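Local coordinates for L-amino acid deaminase (Proteus vulgaris, PDB 5I39), which binds FAD and probably catalyses the oxidative deamination of L-amino acids as a membrane-bound flavoenzyme, at residues H101-M106 with W375-S380; V368-T373 with P381-L386. One frame throughout, in Å; residues are numbered along the deposited sequence. Where two conformers were deposited one is given.

Contact 1. Residues H101-M106 with W375-S380; sequences HRWREM and WGMTES. With FAD (flavin-adenine dinucleotide), chain B.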
loop_
_atom_site.group_PDB
_atom_site.type_symbol
_atom_site.label_atom_id
_atom_site.label_comp_id
_atom_site.label_asym_id
_atom_site.label_seq_id
_atom_site.Cartn_x
_atom_site.Cartn_y
_atom_site.Cartn_z
ATOM N N HIS A 101 -11.486 2.638 -5.864
ATOM C CA HIS A 101 -12.259 2.504 -7.098
ATOM C C HIS A 101 -11.455 1.780 -8.180
ATOM O O HIS A 101 -11.976 0.924 -8.897
ATOM C CB HIS A 101 -12.676 3.893 -7.575
ATOM C CG HIS A 101 -13.538 3.890 -8.793
ATOM N ND1 HIS A 101 -13.087 4.324 -10.020
ATOM C CD2 HIS A 101 -14.822 3.513 -8.971
ATOM C CE1 HIS A 101 -14.061 4.213 -10.905
ATOM N NE2 HIS A 101 -15.125 3.724 -10.294
ATOM N N ARG A 102 -10.177 2.115 -8.285
ATOM C CA ARG A 102 -9.281 1.459 -9.229
ATOM C C ARG A 102 -8.931 0.040 -8.805
ATOM O O ARG A 102 -8.838 -0.849 -9.651
ATOM C CB ARG A 102 -8.046 2.312 -9.437
ATOM C CG ARG A 102 -8.444 3.589 -10.143
ATOM C CD ARG A 102 -7.313 4.542 -10.309
ATOM N NE ARG A 102 -7.776 5.766 -10.948
ATOM C CZ ARG A 102 -6.976 6.661 -11.511
ATOM N NH1 ARG A 102 -5.654 6.471 -11.526
ATOM N NH2 ARG A 102 -7.494 7.749 -12.069
ATOM N N TRP A 103 -8.773 -0.201 -7.508
ATOM C CA TRP A 103 -8.623 -1.577 -7.044
ATOM C C TRP A 103 -9.849 -2.428 -7.374
ATOM O O TRP A 103 -9.700 -3.597 -7.721
ATOM C CB TRP A 103 -8.288 -1.649 -5.556
ATOM C CG TRP A 103 -6.819 -1.503 -5.306
ATOM C CD1 TRP A 103 -6.163 -0.409 -4.809
ATOM C CD2 TRP A 103 -5.812 -2.484 -5.581
ATOM N NE1 TRP A 103 -4.814 -0.655 -4.752
ATOM C CE2 TRP A 103 -4.570 -1.922 -5.216
ATOM C CE3 TRP A 103 -5.842 -3.792 -6.087
ATOM C CZ2 TRP A 103 -3.365 -2.621 -5.347
ATOM C CZ3 TRP A 103 -4.647 -4.488 -6.212
ATOM C CH2 TRP A 103 -3.424 -3.900 -5.845
ATOM N N ARG A 104 -11.042 -1.839 -7.327
ATOM C CA ARG A 104 -12.257 -2.553 -7.747
ATOM C C ARG A 104 -12.262 -2.952 -9.228
ATOM O O ARG A 104 -13.021 -3.828 -9.621
ATOM C CB ARG A 104 -13.512 -1.741 -7.417
ATOM C CG ARG A 104 -13.817 -1.681 -5.931
ATOM C CD ARG A 104 -15.181 -1.090 -5.653
ATOM N NE ARG A 104 -15.270 0.359 -5.856
ATOM C CZ ARG A 104 -15.037 1.292 -4.933
ATOM N NH1 ARG A 104 -14.606 0.968 -3.719
ATOM N NH2 ARG A 104 -15.220 2.570 -5.239
ATOM N N GLU A 105 -11.442 -2.290 -10.038
ATOM C CA GLU A 105 -11.236 -2.653 -11.440
ATOM C C GLU A 105 -10.084 -3.635 -11.667
ATOM O O GLU A 105 -9.884 -4.086 -12.794
ATOM C CB GLU A 105 -10.933 -1.385 -12.250
ATOM C CG GLU A 105 -12.027 -0.325 -12.205
ATOM C CD GLU A 105 -11.612 1.028 -12.761
ATOM O OE1 GLU A 105 -10.407 1.302 -12.892
ATOM O OE2 GLU A 105 -12.512 1.837 -13.047
HETATM N N MSE A 106 -9.310 -3.960 -10.632
HETATM C CA MSE A 106 -7.987 -4.566 -10.844
HETATM C C MSE A 106 -8.033 -6.004 -11.296
HETATM O O MSE A 106 -7.270 -6.381 -12.182
HETATM C CB MSE A 106 -7.112 -4.445 -9.599
HETATM C CG MSE A 106 -5.622 -4.595 -9.917
HETATM SE SE MSE A 106 -4.895 -3.058 -10.901
HETATM C CE MSE A 106 -4.955 -1.776 -9.407
ATOM N N TRP A 375 0.272 4.123 3.268
ATOM C CA TRP A 375 -0.937 3.616 2.618
ATOM C C TRP A 375 -0.701 3.364 1.124
ATOM O O TRP A 375 -1.617 3.491 0.310
ATOM C CB TRP A 375 -2.080 4.613 2.811
ATOM C CG TRP A 375 -2.557 4.720 4.214
ATOM C CD1 TRP A 375 -2.322 5.739 5.087
ATOM C CD2 TRP A 375 -3.369 3.775 4.909
ATOM N NE1 TRP A 375 -2.937 5.485 6.287
ATOM C CE2 TRP A 375 -3.580 4.280 6.207
ATOM C CE3 TRP A 375 -3.932 2.540 4.563
ATOM C CZ2 TRP A 375 -4.344 3.600 7.163
ATOM C CZ3 TRP A 375 -4.689 1.860 5.512
ATOM C CH2 TRP A 375 -4.882 2.390 6.797
ATOM N N GLY A 376 0.521 2.981 0.769
ATOM C CA GLY A 376 0.906 2.849 -0.628
ATOM C C GLY A 376 0.153 1.787 -1.396
ATOM O O GLY A 376 -0.059 1.944 -2.588
HETATM N N MSE A 377 -0.255 0.704 -0.746
HETATM C CA MSE A 377 -1.030 -0.311 -1.460
HETATM C C MSE A 377 -2.320 0.305 -1.956
HETATM O O MSE A 377 -2.644 0.219 -3.146
HETATM C CB MSE A 377 -1.321 -1.543 -0.609
HETATM C CG MSE A 377 -0.087 -2.360 -0.236
HETATM SE SE MSE A 377 0.864 -3.095 -1.791
HETATM C CE MSE A 377 -0.605 -4.128 -2.590
ATOM N N THR A 378 -3.048 0.947 -1.044
ATOM C CA THR A 378 -4.315 1.610 -1.349
ATOM C C THR A 378 -4.172 2.695 -2.415
ATOM O O THR A 378 -4.979 2.784 -3.343
ATOM C CB THR A 378 -4.882 2.259 -0.071
ATOM O OG1 THR A 378 -5.106 1.251 0.915
ATOM C CG2 THR A 378 -6.206 2.974 -0.333
ATOM N N GLU A 379 -3.156 3.536 -2.240
ATOM C CA GLU A 379 -2.972 4.723 -3.064
ATOM C C GLU A 379 -2.393 4.435 -4.439
ATOM O O GLU A 379 -2.594 5.226 -5.362
ATOM C CB GLU A 379 -2.038 5.692 -2.346
ATOM C CG GLU A 379 -2.602 6.224 -1.040
ATOM C CD GLU A 379 -1.563 6.862 -0.139
ATOM O OE1 GLU A 379 -0.353 6.772 -0.430
ATOM O OE2 GLU A 379 -1.970 7.451 0.886
ATOM N N SER A 380 -1.677 3.317 -4.571
ATOM C CA SER A 380 -0.813 3.057 -5.726
ATOM C C SER A 380 -1.432 3.279 -7.112
ATOM O O SER A 380 -0.759 3.833 -7.965
ATOM C CB SER A 380 -0.168 1.668 -5.645
ATOM O OG SER A 380 -1.126 0.627 -5.585
HETATM P PA FAD B . 8.572 -1.157 -1.069
HETATM O O1A FAD B . 9.397 -1.288 0.217
HETATM O O2A FAD B . 7.535 -2.247 -1.258
HETATM O O5B FAD B . 9.490 -1.207 -2.367
HETATM C C5B FAD B . 10.622 -0.369 -2.547
HETATM C C4B FAD B . 11.645 -1.217 -3.279
HETATM O O4B FAD B . 12.761 -0.381 -3.648
HETATM C C3B FAD B . 12.199 -2.336 -2.395
HETATM O O3B FAD B . 11.897 -3.604 -2.975
HETATM C C2B FAD B . 13.699 -2.009 -2.335
HETATM O O2B FAD B . 14.538 -3.177 -2.262
HETATM C C1B FAD B . 13.913 -1.193 -3.597
HETATM N N9A FAD B . 15.064 -0.284 -3.581
HETATM C C8A FAD B . 15.356 0.606 -2.654
HETATM N N7A FAD B . 16.453 1.325 -2.974
HETATM C C5A FAD B . 16.844 0.842 -4.146
HETATM C C6A FAD B . 17.939 1.123 -5.071
HETATM N N6A FAD B . 18.846 2.079 -4.784
HETATM N N1A FAD B . 18.018 0.414 -6.214
HETATM C C2A FAD B . 17.111 -0.523 -6.523
HETATM N N3A FAD B . 16.094 -0.855 -5.719
HETATM C C4A FAD B . 15.934 -0.204 -4.560
HETATM N N1 FAD B . -0.809 0.115 3.020
HETATM C C2 FAD B . -2.118 -0.026 2.791
HETATM O O2 FAD B . -2.610 0.588 1.826
HETATM N N3 FAD B . -2.886 -0.808 3.588
HETATM C C4 FAD B . -2.432 -1.469 4.658
HETATM O O4 FAD B . -3.171 -2.179 5.326
HETATM C C4X FAD B . -1.007 -1.351 4.995
HETATM N N5 FAD B . -0.444 -1.932 6.089
HETATM C C5X FAD B . 0.885 -1.933 6.237
HETATM C C6 FAD B . 1.504 -2.702 7.223
HETATM C C7 FAD B . 2.889 -2.762 7.352
HETATM C C7M FAD B . 3.532 -3.646 8.397
HETATM C C8 FAD B . 3.735 -1.980 6.439
HETATM C C8M FAD B . 5.242 -2.035 6.509
HETATM C C9 FAD B . 3.117 -1.192 5.466
HETATM C C9A FAD B . 1.734 -1.134 5.333
HETATM N N10 FAD B . 1.117 -0.342 4.357
HETATM C C10 FAD B . -0.235 -0.504 4.068
HETATM C "C1'" FAD B . 1.893 0.528 3.496
HETATM C "C2'" FAD B . 2.309 -0.097 2.212
HETATM O "O2'" FAD B . 2.716 -1.439 2.462
HETATM C "C3'" FAD B . 3.451 0.745 1.652
HETATM O "O3'" FAD B . 3.104 2.155 1.629
HETATM C "C4'" FAD B . 3.845 0.355 0.247
HETATM O "O4'" FAD B . 4.064 -1.067 0.171
HETATM C "C5'" FAD B . 5.111 1.092 -0.151
HETATM O "O5'" FAD B . 5.453 0.632 -1.459
HETATM P P FAD B . 6.892 1.047 -2.076
HETATM O O1P FAD B . 6.940 0.485 -3.465
HETATM O O2P FAD B . 7.133 2.523 -1.842
HETATM O O3P FAD B . 7.944 0.325 -1.071
#
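Trp-103 meets Met-377 in a buried helix-to-helix contact, at the point where the first turn of helix 376-392 faces the FAD of this Rossmann-type flavoprotein. One side is helix 90-103, represented by Trp-103. The other is the N-terminal turn of helix 376-392, with Trp-375 at its N-cap.

The main link is a hydrogen bond from Trp-103 NE1 to Met-377 O (2.8 Å). It is bent, with an N-H...O angle of 144°. This carbonyl lacks the usual helical donor, because Pro-381, four residues on, has no N-H. Ser-380 OG gives it a second bond, 2.9 Å to Met-377 O. The two donors come from opposite faces of the carbonyl plane, so the oxygen is gripped from both. The Trp-103 ring also turns its edge to the next carbonyl, with CD1 3.7 Å from Thr-378 O. One face of the indole is covered by the selenomethionine Met-106, whose CE lies over the ring centre. Met-377, also a selenomethionine, folds back at its second and third torsions (chi2 -62°). The folds bring its CE to 4.2 Å from Trp-103 CZ2.

The other side of this turn holds the cofactor. Gly-376 N donates to FAD O3' (2.8 Å). The start of the helix faces flavin O2, as in relatives of the DAO family. In this position the helix dipole and Thr-378 N would probably favour negative charge near N1 and O2 of a reduced flavin. Thr-378 has OG1 beside its own backbone N (chi1 -60°), which lets both donors reach one oxygen: N lies 2.9 Å and OG1 2.7 Å from FAD O2.

Contact 2. Residues V368-T373 with P381-L386; sequences VINTAT and PVSAEL. With FAD (flavin-adenine dinucleotide), chain B.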
loop_
_atom_site.group_PDB
_atom_site.type_symbol
_atom_site.label_atom_id
_atom_site.label_comp_id
_atom_site.label_asym_id
_atom_site.label_seq_id
_atom_site.Cartn_x
_atom_site.Cartn_y
_atom_site.Cartn_z
ATOM N N VAL A 368 11.347 12.123 -10.783
ATOM C CA VAL A 368 10.236 12.250 -9.853
ATOM C C VAL A 368 10.375 11.212 -8.753
ATOM O O VAL A 368 11.062 10.197 -8.917
ATOM C CB VAL A 368 8.863 12.137 -10.555
ATOM C CG1 VAL A 368 8.669 13.287 -11.529
ATOM C CG2 VAL A 368 8.713 10.807 -11.276
ATOM N N ILE A 369 9.709 11.497 -7.639
ATOM C CA ILE A 369 9.713 10.653 -6.436
ATOM C C ILE A 369 8.284 10.216 -6.153
ATOM O O ILE A 369 7.370 11.034 -6.229
ATOM C CB ILE A 369 10.226 11.429 -5.193
ATOM C CG1 ILE A 369 11.712 11.786 -5.336
ATOM C CG2 ILE A 369 10.004 10.631 -3.906
ATOM C CD1 ILE A 369 12.197 12.821 -4.337
ATOM N N ASN A 370 8.098 8.941 -5.816
ATOM C CA ASN A 370 6.805 8.411 -5.381
ATOM C C ASN A 370 7.081 7.516 -4.184
ATOM O O ASN A 370 7.471 6.364 -4.349
ATOM C CB ASN A 370 6.126 7.629 -6.511
ATOM C CG ASN A 370 4.729 7.143 -6.146
ATOM O OD1 ASN A 370 4.195 7.471 -5.090
ATOM N ND2 ASN A 370 4.129 6.354 -7.030
ATOM N N THR A 371 6.908 8.057 -2.980
ATOM C CA THR A 371 7.374 7.368 -1.780
ATOM C C THR A 371 6.736 7.937 -0.508
ATOM O O THR A 371 5.771 8.706 -0.561
ATOM C CB THR A 371 8.932 7.412 -1.727
ATOM O OG1 THR A 371 9.431 6.329 -0.939
ATOM C CG2 THR A 371 9.468 8.734 -1.185
ATOM N N ALA A 372 7.277 7.512 0.632
ATOM C CA ALA A 372 6.990 8.104 1.940
ATOM C C ALA A 372 5.526 7.979 2.338
ATOM O O ALA A 372 4.947 8.918 2.872
ATOM C CB ALA A 372 7.444 9.565 1.994
ATOM N N THR A 373 4.939 6.812 2.095
ATOM C CA THR A 373 3.542 6.601 2.432
ATOM C C THR A 373 3.328 5.367 3.299
ATOM O O THR A 373 3.958 4.327 3.100
ATOM C CB THR A 373 2.651 6.551 1.174
ATOM O OG1 THR A 373 1.299 6.337 1.583
ATOM C CG2 THR A 373 3.079 5.463 0.198
ATOM N N PRO A 381 -2.692 2.860 -7.358
ATOM C CA PRO A 381 -3.205 3.086 -8.721
ATOM C C PRO A 381 -3.272 4.564 -9.099
ATOM O O PRO A 381 -3.102 4.918 -10.264
ATOM C CB PRO A 381 -4.616 2.484 -8.669
ATOM C CG PRO A 381 -4.571 1.517 -7.536
ATOM C CD PRO A 381 -3.700 2.190 -6.522
ATOM N N VAL A 382 -3.522 5.418 -8.115
ATOM C CA VAL A 382 -3.635 6.852 -8.353
ATOM C C VAL A 382 -2.279 7.542 -8.231
ATOM O O VAL A 382 -1.957 8.398 -9.053
ATOM C CB VAL A 382 -4.678 7.502 -7.425
ATOM C CG1 VAL A 382 -4.851 8.976 -7.771
ATOM C CG2 VAL A 382 -6.021 6.796 -7.544
ATOM N N SER A 383 -1.482 7.193 -7.222
ATOM C CA SER A 383 -0.152 7.802 -7.119
ATOM C C SER A 383 0.723 7.425 -8.318
ATOM O O SER A 383 1.551 8.224 -8.732
ATOM C CB SER A 383 0.536 7.511 -5.789
ATOM O OG SER A 383 0.787 6.143 -5.621
ATOM N N ALA A 384 0.509 6.246 -8.903
ATOM C CA ALA A 384 1.191 5.874 -10.148
ATOM C C ALA A 384 0.862 6.849 -11.276
ATOM O O ALA A 384 1.756 7.332 -11.974
ATOM C CB ALA A 384 0.802 4.468 -10.562
ATOM N N GLU A 385 -0.425 7.124 -11.459
ATOM C CA GLU A 385 -0.852 8.069 -12.489
ATOM C C GLU A 385 -0.294 9.467 -12.231
ATOM O O GLU A 385 0.210 10.116 -13.152
ATOM C CB GLU A 385 -2.369 8.129 -12.600
ATOM C CG GLU A 385 -2.834 9.040 -13.730
ATOM C CD GLU A 385 -4.333 9.110 -13.897
ATOM O OE1 GLU A 385 -5.062 8.450 -13.140
ATOM O OE2 GLU A 385 -4.784 9.848 -14.792
ATOM N N LEU A 386 -0.406 9.934 -10.990
ATOM C CA LEU A 386 0.098 11.258 -10.635
ATOM C C LEU A 386 1.606 11.370 -10.859
ATOM O O LEU A 386 2.080 12.387 -11.361
ATOM C CB LEU A 386 -0.255 11.619 -9.190
ATOM C CG LEU A 386 0.198 13.016 -8.734
ATOM C CD1 LEU A 386 -0.355 14.137 -9.613
ATOM C CD2 LEU A 386 -0.205 13.226 -7.286
HETATM P PA FAD B . 8.572 -1.157 -1.069
HETATM O O1A FAD B . 9.397 -1.288 0.217
HETATM O O2A FAD B . 7.535 -2.247 -1.258
HETATM O O5B FAD B . 9.490 -1.207 -2.367
HETATM C C5B FAD B . 10.622 -0.369 -2.547
HETATM C C4B FAD B . 11.645 -1.217 -3.279
HETATM O O4B FAD B . 12.761 -0.381 -3.648
HETATM C C3B FAD B . 12.199 -2.336 -2.395
HETATM O O3B FAD B . 11.897 -3.604 -2.975
HETATM C C2B FAD B . 13.699 -2.009 -2.335
HETATM O O2B FAD B . 14.538 -3.177 -2.262
HETATM C C1B FAD B . 13.913 -1.193 -3.597
HETATM N N9A FAD B . 15.064 -0.284 -3.581
HETATM C C8A FAD B . 15.356 0.606 -2.654
HETATM N N7A FAD B . 16.453 1.325 -2.974
HETATM C C5A FAD B . 16.844 0.842 -4.146
HETATM C C6A FAD B . 17.939 1.123 -5.071
HETATM N N6A FAD B . 18.846 2.079 -4.784
HETATM N N1A FAD B . 18.018 0.414 -6.214
HETATM C C2A FAD B . 17.111 -0.523 -6.523
HETATM N N3A FAD B . 16.094 -0.855 -5.719
HETATM C C4A FAD B . 15.934 -0.204 -4.560
HETATM N N1 FAD B . -0.809 0.115 3.020
HETATM C C2 FAD B . -2.118 -0.026 2.791
HETATM O O2 FAD B . -2.610 0.588 1.826
HETATM N N3 FAD B . -2.886 -0.808 3.588
HETATM C C4 FAD B . -2.432 -1.469 4.658
HETATM O O4 FAD B . -3.171 -2.179 5.326
HETATM C C4X FAD B . -1.007 -1.351 4.995
HETATM N N5 FAD B . -0.444 -1.932 6.089
HETATM C C5X FAD B . 0.885 -1.933 6.237
HETATM C C6 FAD B . 1.504 -2.702 7.223
HETATM C C7 FAD B . 2.889 -2.762 7.352
HETATM C C7M FAD B . 3.532 -3.646 8.397
HETATM C C8 FAD B . 3.735 -1.980 6.439
HETATM C C8M FAD B . 5.242 -2.035 6.509
HETATM C C9 FAD B . 3.117 -1.192 5.466
HETATM C C9A FAD B . 1.734 -1.134 5.333
HETATM N N10 FAD B . 1.117 -0.342 4.357
HETATM C C10 FAD B . -0.235 -0.504 4.068
HETATM C "C1'" FAD B . 1.893 0.528 3.496
HETATM C "C2'" FAD B . 2.309 -0.097 2.212
HETATM O "O2'" FAD B . 2.716 -1.439 2.462
HETATM C "C3'" FAD B . 3.451 0.745 1.652
HETATM O "O3'" FAD B . 3.104 2.155 1.629
HETATM C "C4'" FAD B . 3.845 0.355 0.247
HETATM O "O4'" FAD B . 4.064 -1.067 0.171
HETATM C "C5'" FAD B . 5.111 1.092 -0.151
HETATM O "O5'" FAD B . 5.453 0.632 -1.459
HETATM P P FAD B . 6.892 1.047 -2.076
HETATM O O1P FAD B . 6.940 0.485 -3.465
HETATM O O2P FAD B . 7.133 2.523 -1.842
HETATM O O3P FAD B . 7.944 0.325 -1.071
HETATM O O HOH W 1 2.353 4.234 -7.641
#
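Asn-370 and Ser-383 carry this small buried contact, with Ala-384 adding a little at its edge. It joins a strand to the helix that follows it in the Rossmann-type FAD domain. Asn-370 CG is anti to the backbone N (chi1 -176°), and this extends the carboxamide from the strand toward the helix. The amide lies alongside Ser-383 without a direct hydrogen bond. Asn-370 ND2 is 3.6 Å from Ser-383 OG, and Asn-370 OD1 is 3.7 Å from Ser-383 CB. One water bridges the two side chains. Asn-370 ND2 donates to it in a weak bond of 2.8 Å, and Ser-383 OG is hydrogen-bonded to it at 3.2 Å. Asn-370 ND2 also has a weak bond to Thr-52 OG1. Past the strand, the chain turns to the cofactor, and Thr-373 O accepts a hydrogen bond from FAD O3' (2.8 Å).

Strand 367-371 lies between parallel strand 235-237 and antiparallel strand 357-360. Leu-48 of helix 47-58 and Ile-358 of strand 357-360 each touch both Asn-370 and Ser-383. Helix 90-103 packs on segment 381-386 through Pro-381 and Val-382.

How the contacts relate
From the N terminus, the chain reaches 101-106 first and then runs on for 268 residues to 375-380, where contact 1 closes the long loop. Contact 2 opens at 368-373, before that closure, and ends at 381-386 after it, with seven residues between its segments. The two contacts therefore cross. Both use helix 376-392: contact 1 ties it to helix 90-103, and contact 2 ties it to strand 367-371. They also touch directly. Arg-102 NH1 forms a salt bridge to Glu-385 OE1 (2.6 Å), and Glu-379 OE1 and Thr-373 OG1 probably share a hydrogen bond (2.6 Å). The turn between strand 367-371 and helix 376-392 brings both contacts to the cofactor.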